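Local coordinates for putative methyltransferase from antibiotic biosynthesis pathway (Anabaena variabilis ATCC 29413, PDB 3EGE), which probably transfers a methyl group from S-adenosylmethionine, and is thought to belong to an antibiotic biosynthesis pathway, at residues W80-D92 with F107-I120. Numbering follows the deposited sequence.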
ATOM      1  N   TRP A  80       3.517  17.744   7.890  1.00 62.55           N
ATOM      2  CA  TRP A  80       2.188  17.296   7.483  1.00 63.13           C
ATOM      3  C   TRP A  80       1.386  18.362   6.716  1.00 61.90           C
ATOM      4  O   TRP A  80       1.202  19.514   7.190  1.00 60.49           O
ATOM      5  CB  TRP A  80       1.384  16.818   8.699  1.00 64.79           C
ATOM      6  CG  TRP A  80       0.361  15.855   8.277  1.00 72.71           C
ATOM      7  CD1 TRP A  80      -0.894  16.126   7.759  1.00 74.55           C
ATOM      8  CD2 TRP A  80       0.519  14.437   8.226  1.00 75.41           C
ATOM      9  NE1 TRP A  80      -1.540  14.951   7.459  1.00 75.98           N
ATOM     10  CE2 TRP A  80      -0.697  13.897   7.713  1.00 77.09           C
ATOM     11  CE3 TRP A  80       1.556  13.564   8.597  1.00 75.23           C
ATOM     12  CZ2 TRP A  80      -0.899  12.515   7.546  1.00 72.51           C
ATOM     13  CZ3 TRP A  80       1.361  12.174   8.419  1.00 73.97           C
ATOM     14  CH2 TRP A  80       0.136  11.670   7.901  1.00 73.76           C
ATOM     15  N   PHE A  81       0.912  17.953   5.541  1.00 61.14           N
ATOM     16  CA  PHE A  81       0.071  18.759   4.657  1.00 61.72           C
ATOM     17  C   PHE A  81      -1.258  18.027   4.380  1.00 63.21           C
ATOM     18  O   PHE A  81      -1.243  16.853   3.961  1.00 63.10           O
ATOM     19  CB  PHE A  81       0.782  18.989   3.320  1.00 60.49           C
ATOM     20  CG  PHE A  81       2.081  19.720   3.448  1.00 57.81           C
ATOM     21  CD1 PHE A  81       3.260  19.027   3.723  1.00 59.48           C
ATOM     22  CD2 PHE A  81       2.128  21.107   3.323  1.00 55.41           C
ATOM     23  CE1 PHE A  81       4.501  19.715   3.855  1.00 58.29           C
ATOM     24  CE2 PHE A  81       3.354  21.807   3.463  1.00 60.32           C
ATOM     25  CZ  PHE A  81       4.538  21.101   3.722  1.00 59.87           C
ATOM     26  N   THR A  82      -2.375  18.710   4.636  1.00 63.14           N
ATOM     27  CA  THR A  82      -3.704  18.190   4.309  1.00 65.55           C
ATOM     28  C   THR A  82      -4.077  18.708   2.917  1.00 66.07           C
ATOM     29  O   THR A  82      -4.165  19.899   2.692  1.00 66.55           O
ATOM     30  CB  THR A  82      -4.809  18.540   5.363  1.00 65.73           C
ATOM     31  OG1 THR A  82      -4.418  18.025   6.646  1.00 63.99           O
ATOM     32  CG2 THR A  82      -6.153  17.895   4.960  1.00 63.43           C
ATOM     33  N   GLY A  83      -4.293  17.788   1.992  1.00 67.93           N
ATOM     34  CA  GLY A  83      -4.630  18.145   0.618  1.00 68.16           C
ATOM     35  C   GLY A  83      -4.720  16.902  -0.232  1.00 68.14           C
ATOM     36  O   GLY A  83      -4.389  15.815   0.234  1.00 67.75           O
ATOM     37  N   TYR A  84      -5.168  17.084  -1.471  1.00 68.47           N
ATOM     38  CA  TYR A  84      -5.342  16.004  -2.422  1.00 68.70           C
ATOM     39  C   TYR A  84      -4.129  15.870  -3.334  1.00 67.72           C
ATOM     40  O   TYR A  84      -3.436  16.843  -3.626  1.00 69.36           O
ATOM     41  CB  TYR A  84      -6.588  16.234  -3.266  1.00 71.10           C
ATOM     42  CG  TYR A  84      -7.889  16.294  -2.495  1.00 70.34           C
ATOM     43  CD1 TYR A  84      -8.455  15.134  -1.959  1.00 72.57           C
ATOM     44  CD2 TYR A  84      -8.587  17.502  -2.353  1.00 78.90           C
ATOM     45  CE1 TYR A  84      -9.670  15.165  -1.262  1.00 76.37           C
ATOM     46  CE2 TYR A  84      -9.824  17.565  -1.655  1.00 78.73           C
ATOM     47  CZ  TYR A  84     -10.353  16.384  -1.118  1.00 80.85           C
ATOM     48  OH  TYR A  84     -11.550  16.433  -0.441  1.00 82.27           O
ATOM     49  N   ALA A  85      -3.907  14.656  -3.808  1.00 67.65           N
ATOM     50  CA  ALA A  85      -2.783  14.323  -4.702  1.00 68.47           C
ATOM     51  C   ALA A  85      -2.719  15.142  -5.997  1.00 68.39           C
ATOM     52  O   ALA A  85      -1.614  15.423  -6.491  1.00 67.77           O
ATOM     53  CB  ALA A  85      -2.788  12.840  -5.012  1.00 65.44           C
ATOM     54  N   GLU A  86      -3.891  15.539  -6.506  1.00 69.38           N
ATOM     55  CA  GLU A  86      -4.007  16.307  -7.765  1.00 70.94           C
ATOM     56  C   GLU A  86      -3.640  17.799  -7.699  1.00 70.72           C
ATOM     57  O   GLU A  86      -3.592  18.479  -8.745  1.00 70.43           O
ATOM     58  CB  GLU A  86      -5.412  16.158  -8.400  1.00 72.43           C
ATOM     59  CG  GLU A  86      -6.633  16.756  -7.647  1.00 78.50           C
ATOM     60  CD  GLU A  86      -7.310  15.821  -6.625  1.00 87.89           C
ATOM     61  OE1 GLU A  86      -6.762  14.715  -6.342  1.00 85.06           O
ATOM     62  OE2 GLU A  86      -8.400  16.213  -6.105  1.00 85.54           O
ATOM     63  N   ASN A  87      -3.453  18.309  -6.482  1.00 70.51           N
ATOM     64  CA  ASN A  87      -3.113  19.700  -6.249  1.00 69.72           C
ATOM     65  C   ASN A  87      -2.282  19.826  -4.962  1.00 68.77           C
ATOM     66  O   ASN A  87      -2.806  20.094  -3.864  1.00 69.66           O
ATOM     67  CB  ASN A  87      -4.385  20.536  -6.193  1.00 69.88           C
ATOM     68  CG  ASN A  87      -4.102  22.024  -6.001  1.00 76.89           C
ATOM     69  OD1 ASN A  87      -3.084  22.563  -6.477  1.00 85.20           O
ATOM     70  ND2 ASN A  87      -5.012  22.701  -5.312  1.00 82.69           N
ATOM     71  N   LEU A  88      -0.979  19.597  -5.122  1.00 66.58           N
ATOM     72  CA  LEU A  88      -0.028  19.665  -4.031  1.00 64.59           C
ATOM     73  C   LEU A  88       0.374  21.125  -3.805  1.00 64.31           C
ATOM     74  O   LEU A  88       0.654  21.839  -4.763  1.00 64.62           O
ATOM     75  CB  LEU A  88       1.197  18.805  -4.333  1.00 63.49           C
ATOM     76  CG  LEU A  88       0.953  17.314  -4.648  1.00 65.02           C
ATOM     77  CD1 LEU A  88       2.272  16.619  -5.128  1.00 62.93           C
ATOM     78  CD2 LEU A  88       0.350  16.552  -3.472  1.00 65.16           C
ATOM     79  N   ALA A  89       0.399  21.556  -2.534  1.00 63.74           N
ATOM     80  CA  ALA A  89       0.835  22.914  -2.145  1.00 64.29           C
ATOM     81  C   ALA A  89       2.375  23.084  -2.161  1.00 66.06           C
ATOM     82  O   ALA A  89       2.877  24.186  -2.026  1.00 70.53           O
ATOM     83  CB  ALA A  89       0.307  23.265  -0.790  1.00 62.69           C
ATOM     84  N   LEU A  90       3.108  22.010  -2.402  1.00 65.92           N
ATOM     85  CA  LEU A  90       4.550  21.991  -2.383  1.00 64.97           C
ATOM     86  C   LEU A  90       5.095  22.691  -3.624  1.00 64.74           C
ATOM     87  O   LEU A  90       4.542  22.502  -4.696  1.00 65.69           O
ATOM     88  CB  LEU A  90       5.037  20.530  -2.358  1.00 64.21           C
ATOM     89  CG  LEU A  90       4.513  19.637  -1.222  1.00 59.86           C
ATOM     90  CD1 LEU A  90       5.027  18.201  -1.421  1.00 52.22           C
ATOM     91  CD2 LEU A  90       4.887  20.235   0.144  1.00 55.60           C
ATOM     92  N   PRO A  91       6.162  23.507  -3.488  1.00 62.83           N
ATOM     93  CA  PRO A  91       6.691  24.159  -4.683  1.00 62.41           C
ATOM     94  C   PRO A  91       7.311  23.221  -5.725  1.00 61.12           C
ATOM     95  O   PRO A  91       7.524  22.037  -5.469  1.00 59.98           O
ATOM     96  CB  PRO A  91       7.786  25.099  -4.126  1.00 62.17           C
ATOM     97  CG  PRO A  91       7.501  25.215  -2.680  1.00 62.53           C
ATOM     98  CD  PRO A  91       6.918  23.908  -2.289  1.00 63.06           C
ATOM     99  N   ASP A  92       7.567  23.789  -6.898  1.00 61.24           N
ATOM    100  CA  ASP A  92       8.258  23.102  -7.989  1.00 61.08           C
ATOM    101  C   ASP A  92       9.651  22.743  -7.479  1.00 60.90           C
ATOM    102  O   ASP A  92      10.285  23.554  -6.776  1.00 60.95           O
ATOM    103  CB  ASP A  92       8.486  24.051  -9.185  1.00 61.17           C
ATOM    104  CG  ASP A  92       7.235  24.404  -9.966  1.00 59.90           C
ATOM    105  OD1 ASP A  92       6.156  23.863  -9.754  1.00 59.73           O
ATOM    106  OD2 ASP A  92       7.365  25.237 -10.867  1.00 58.55           O
ATOM    107  N   PHE A 107      -6.697   7.923  -5.452  1.00 74.20           N
ATOM    108  CA  PHE A 107      -6.682   9.240  -6.096  1.00 74.09           C
ATOM    109  C   PHE A 107      -7.783   9.345  -7.163  1.00 74.78           C
ATOM    110  O   PHE A 107      -8.036   8.390  -7.898  1.00 74.87           O
ATOM    111  CB  PHE A 107      -5.301   9.588  -6.721  1.00 73.96           C
ATOM    112  CG  PHE A 107      -4.109   9.480  -5.775  1.00 69.25           C
ATOM    113  CD1 PHE A 107      -4.237   9.440  -4.374  1.00 73.80           C
ATOM    114  CD2 PHE A 107      -2.822   9.521  -6.312  1.00 70.17           C
ATOM    115  CE1 PHE A 107      -3.093   9.353  -3.545  1.00 76.72           C
ATOM    116  CE2 PHE A 107      -1.683   9.445  -5.494  1.00 68.67           C
ATOM    117  CZ  PHE A 107      -1.820   9.366  -4.109  1.00 72.17           C
ATOM    118  N   SER A 108      -8.406  10.520  -7.269  1.00 74.83           N
ATOM    119  CA  SER A 108      -9.510  10.743  -8.215  1.00 75.17           C
ATOM    120  C   SER A 108      -9.037  11.115  -9.632  1.00 76.19           C
ATOM    121  O   SER A 108      -9.720  10.797 -10.606  1.00 78.60           O
ATOM    122  CB  SER A 108     -10.496  11.794  -7.662  1.00 74.38           C
ATOM    123  OG  SER A 108      -9.898  13.075  -7.591  1.00 82.00           O
ATOM    124  N   HIS A 109      -7.909  11.816  -9.760  1.00 75.90           N
ATOM    125  CA  HIS A 109      -7.350  12.188 -11.095  1.00 75.31           C
ATOM    126  C   HIS A 109      -5.899  11.750 -11.082  1.00 71.71           C
ATOM    127  O   HIS A 109      -5.010  12.520 -10.740  1.00 72.65           O
ATOM    128  CB  HIS A 109      -7.548  13.684 -11.349  1.00 77.59           C
ATOM    129  CG  HIS A 109      -8.984  14.112 -11.298  1.00 85.46           C
ATOM    130  ND1 HIS A 109      -9.895  13.781 -12.277  1.00 89.95           N
ATOM    131  CD2 HIS A 109      -9.670  14.821 -10.368  1.00 91.60           C
ATOM    132  CE1 HIS A 109     -11.075  14.284 -11.963  1.00 93.35           C
ATOM    133  NE2 HIS A 109     -10.966  14.919 -10.809  1.00 92.61           N
ATOM    134  N   LEU A 110      -5.691  10.474 -11.399  1.00 69.78           N
ATOM    135  CA  LEU A 110      -4.374   9.812 -11.331  1.00 69.55           C
ATOM    136  C   LEU A 110      -3.300  10.448 -12.214  1.00 70.81           C
ATOM    137  O   LEU A 110      -2.156  10.563 -11.789  1.00 69.98           O
ATOM    138  CB  LEU A 110      -4.487   8.308 -11.643  1.00 69.45           C
ATOM    139  CG  LEU A 110      -3.291   7.378 -11.359  1.00 69.01           C
ATOM    140  CD1 LEU A 110      -2.831   7.467  -9.901  1.00 65.39           C
ATOM    141  CD2 LEU A 110      -3.643   5.934 -11.731  1.00 66.66           C
ATOM    142  N   GLU A 111      -3.691  10.880 -13.413  1.00 71.91           N
ATOM    143  CA  GLU A 111      -2.781  11.503 -14.364  1.00 72.96           C
ATOM    144  C   GLU A 111      -2.218  12.817 -13.826  1.00 72.61           C
ATOM    145  O   GLU A 111      -1.007  12.992 -13.760  1.00 72.61           O
ATOM    146  CB  GLU A 111      -3.477  11.664 -15.717  1.00 74.04           C
ATOM    147  CG  GLU A 111      -2.574  12.233 -16.822  1.00 81.51           C
ATOM    148  CD  GLU A 111      -2.732  11.550 -18.185  1.00 89.27           C
ATOM    149  OE1 GLU A 111      -3.778  10.909 -18.437  1.00 89.75           O
ATOM    150  OE2 GLU A 111      -1.780  11.644 -19.005  1.00 94.69           O
ATOM    151  N   LYS A 112      -3.103  13.706 -13.397  1.00 72.82           N
ATOM    152  CA  LYS A 112      -2.705  14.979 -12.785  1.00 71.14           C
ATOM    153  C   LYS A 112      -1.846  14.754 -11.506  1.00 69.95           C
ATOM    154  O   LYS A 112      -0.901  15.515 -11.266  1.00 70.64           O
ATOM    155  CB  LYS A 112      -3.954  15.841 -12.489  1.00 72.96           C
ATOM    156  CG  LYS A 112      -3.684  17.228 -11.874  1.00 74.13           C
ATOM    157  CD  LYS A 112      -3.001  18.205 -12.842  1.00 77.77           C
ATOM    158  CE  LYS A 112      -2.384  19.389 -12.100  1.00 79.77           C
ATOM    159  NZ  LYS A 112      -3.344  20.036 -11.146  1.00 86.23           N
ATOM    160  N   SER A 113      -2.172  13.732 -10.704  1.00 67.64           N
ATOM    161  CA  SER A 113      -1.366  13.367  -9.519  1.00 67.18           C
ATOM    162  C   SER A 113       0.064  12.964  -9.910  1.00 66.16           C
ATOM    163  O   SER A 113       1.047  13.358  -9.252  1.00 64.67           O
ATOM    164  CB  SER A 113      -2.023  12.263  -8.695  1.00 67.32           C
ATOM    165  OG  SER A 113      -3.297  12.694  -8.248  1.00 68.28           O
ATOM    166  N   PHE A 114       0.176  12.221 -11.010  1.00 66.14           N
ATOM    167  CA  PHE A 114       1.477  11.854 -11.564  1.00 65.41           C
ATOM    168  C   PHE A 114       2.259  13.075 -12.045  1.00 65.10           C
ATOM    169  O   PHE A 114       3.432  13.214 -11.700  1.00 64.21           O
ATOM    170  CB  PHE A 114       1.350  10.805 -12.662  1.00 64.92           C
ATOM    171  CG  PHE A 114       1.003   9.419 -12.183  1.00 63.58           C
ATOM    172  CD1 PHE A 114       1.154   8.992 -10.839  1.00 66.82           C
ATOM    173  CD2 PHE A 114       0.669   8.465 -13.134  1.00 63.45           C
ATOM    174  CE1 PHE A 114       0.891   7.677 -10.473  1.00 66.90           C
ATOM    175  CE2 PHE A 114       0.419   7.150 -12.779  1.00 63.55           C
ATOM    176  CZ  PHE A 114       0.535   6.748 -11.457  1.00 64.71           C
ATOM    177  N   GLN A 115       1.584  13.956 -12.794  1.00 65.46           N
ATOM    178  CA  GLN A 115       2.150  15.241 -13.259  1.00 65.53           C
ATOM    179  C   GLN A 115       2.654  16.083 -12.095  1.00 64.27           C
ATOM    180  O   GLN A 115       3.731  16.686 -12.195  1.00 64.54           O
ATOM    181  CB  GLN A 115       1.113  16.043 -14.051  1.00 66.30           C
ATOM    182  CG  GLN A 115       0.714  15.402 -15.360  1.00 66.36           C
ATOM    183  CD  GLN A 115      -0.538  15.978 -15.973  1.00 66.57           C
ATOM    184  OE1 GLN A 115      -1.000  17.057 -15.598  1.00 72.88           O
ATOM    185  NE2 GLN A 115      -1.092  15.261 -16.938  1.00 66.33           N
ATOM    186  N   GLU A 116       1.871  16.103 -11.006  1.00 64.05           N
ATOM    187  CA  GLU A 116       2.244  16.777  -9.748  1.00 63.74           C
ATOM    188  C   GLU A 116       3.516  16.204  -9.102  1.00 63.12           C
ATOM    189  O   GLU A 116       4.319  16.968  -8.570  1.00 64.13           O
ATOM    190  CB  GLU A 116       1.082  16.749  -8.715  1.00 64.67           C
ATOM    191  CG  GLU A 116      -0.059  17.737  -8.928  1.00 62.19           C
ATOM    192  CD  GLU A 116       0.379  19.174  -8.746  1.00 64.67           C
ATOM    193  OE1 GLU A 116       0.884  19.795  -9.720  1.00 65.29           O
ATOM    194  OE2 GLU A 116       0.209  19.691  -7.630  1.00 61.03           O
HETATM  195  N   MSE A 117       3.680  14.883  -9.129  1.00 62.94           N
HETATM  196  CA  MSE A 117       4.883  14.239  -8.593  1.00 64.35           C
HETATM  197  C   MSE A 117       6.108  14.653  -9.385  1.00 65.24           C
HETATM  198  O   MSE A 117       7.128  14.995  -8.798  1.00 66.19           O
HETATM  199  CB  MSE A 117       4.777  12.711  -8.583  1.00 64.45           C
HETATM  200  CG  MSE A 117       3.708  12.187  -7.609  1.00 65.21           C
HETATM  201 SE   MSE A 117       3.492  10.316  -7.780  0.75 64.56          SE
HETATM  202  CE  MSE A 117       1.971  10.028  -6.475  1.00 64.35           C
ATOM    203  N   GLN A 118       5.985  14.638 -10.714  1.00 65.65           N
ATOM    204  CA  GLN A 118       7.047  15.084 -11.596  1.00 64.96           C
ATOM    205  C   GLN A 118       7.394  16.570 -11.382  1.00 64.65           C
ATOM    206  O   GLN A 118       8.560  16.944 -11.452  1.00 64.66           O
ATOM    207  CB  GLN A 118       6.682  14.783 -13.068  1.00 65.98           C
ATOM    208  CG  GLN A 118       7.752  15.194 -14.111  1.00 65.51           C
ATOM    209  CD  GLN A 118       9.144  14.582 -13.872  1.00 67.76           C
ATOM    210  OE1 GLN A 118       9.283  13.399 -13.520  1.00 67.91           O
ATOM    211  NE2 GLN A 118      10.175  15.379 -14.112  1.00 62.74           N
ATOM    212  N   ARG A 119       6.387  17.396 -11.097  1.00 64.04           N
ATOM    213  CA  ARG A 119       6.589  18.844 -10.897  1.00 63.83           C
ATOM    214  C   ARG A 119       7.440  19.156  -9.660  1.00 63.36           C
ATOM    215  O   ARG A 119       8.299  20.056  -9.699  1.00 63.80           O
ATOM    216  CB  ARG A 119       5.227  19.548 -10.792  1.00 63.54           C
ATOM    217  CG  ARG A 119       5.274  21.066 -10.610  1.00 62.77           C
ATOM    218  CD  ARG A 119       3.904  21.686 -10.406  1.00 63.63           C
ATOM    219  NE  ARG A 119       3.257  21.227  -9.172  1.00 66.89           N
ATOM    220  CZ  ARG A 119       3.544  21.654  -7.945  1.00 61.94           C
ATOM    221  NH1 ARG A 119       4.534  22.503  -7.713  1.00 63.79           N
ATOM    222  NH2 ARG A 119       2.870  21.157  -6.933  1.00 60.46           N
ATOM    223  N   ILE A 120       7.197  18.409  -8.582  1.00 62.18           N
ATOM    224  CA  ILE A 120       7.883  18.626  -7.300  1.00 60.75           C
ATOM    225  C   ILE A 120       9.261  17.995  -7.184  1.00 61.07           C
ATOM    226  O   ILE A 120      10.074  18.447  -6.358  1.00 60.94           O
ATOM    227  CB  ILE A 120       6.981  18.229  -6.061  1.00 60.71           C
ATOM    228  CG1 ILE A 120       6.785  16.693  -5.922  1.00 64.10           C
ATOM    229  CG2 ILE A 120       5.669  19.005  -6.137  1.00 53.29           C
ATOM    230  CD1 ILE A 120       6.084  16.238  -4.627  1.00 58.00           C
TER
HETATM  231  O   HOH W   1       0.682  13.888  -6.569  1.00 52.90           O
HETATM  232  O   HOH W   2      -7.786  12.476  -4.704  1.00 63.81           O
HETATM  233  O   HOH W   3     -10.745  14.976  -4.788  1.00 78.46           O
HETATM  234  O   HOH W   4      -0.549  22.200  -7.426  1.00 69.46           O
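Arg119 leaves the helix with CG and CD extended (chi1 -179°, chi2 -176°) and then bends at chi3, which swings its guanidinium against the loop at Leu90 and Asp92. NH1 and NH2 close end-on on a single atom, Leu90 O, with NH1 3.0 Å from it. NH1 also reaches Asp92 OD1 in a nearly straight salt bridge of 2.9 Å, entering on the anti lone pair; the two charged planes are turned 51° against each other. Along the adjoining edge, NE and NH2 take Glu116 side-on, one nitrogen to each oxygen, although both oxygens are met from above the carboxylate plane. That grip fixes the rotation of the guanidinium and probably tempers the charge of Glu116. Glu116 OE2 has a second donor in Leu88 N, 2.8 Å away on its anti lone pair. Helix 110-120 and the loop running on from edge strand 78-81 pack beside the Rossmann-like sheet of the methyltransferase fold, where this helix makes the beta-alpha-beta crossover from strand 97-101 to its parallel neighbour 126-131. Two turns earlier in the helix, Lys112 curls its chain so that NZ donates to Glu86 O at 2.9 Å, almost in line with the carbonyl. Water 1 bridges Ala85 O and Ser113 O, donating to both. Beside it the Ala85 methyl sits over the centre of the Phe107 ring, 3.4 Å from CB to the centroid, a CH-pi contact with Ile41 of strand 37-41 touching both side chains. Toward the sheet, Leu88 CD1 and Leu90 CD1 each meet Ile120 CD1 at 3.9 Å, Leu88 crossing the isoleucine at about a right angle, while Ala39 and Val95 also touch Ile120.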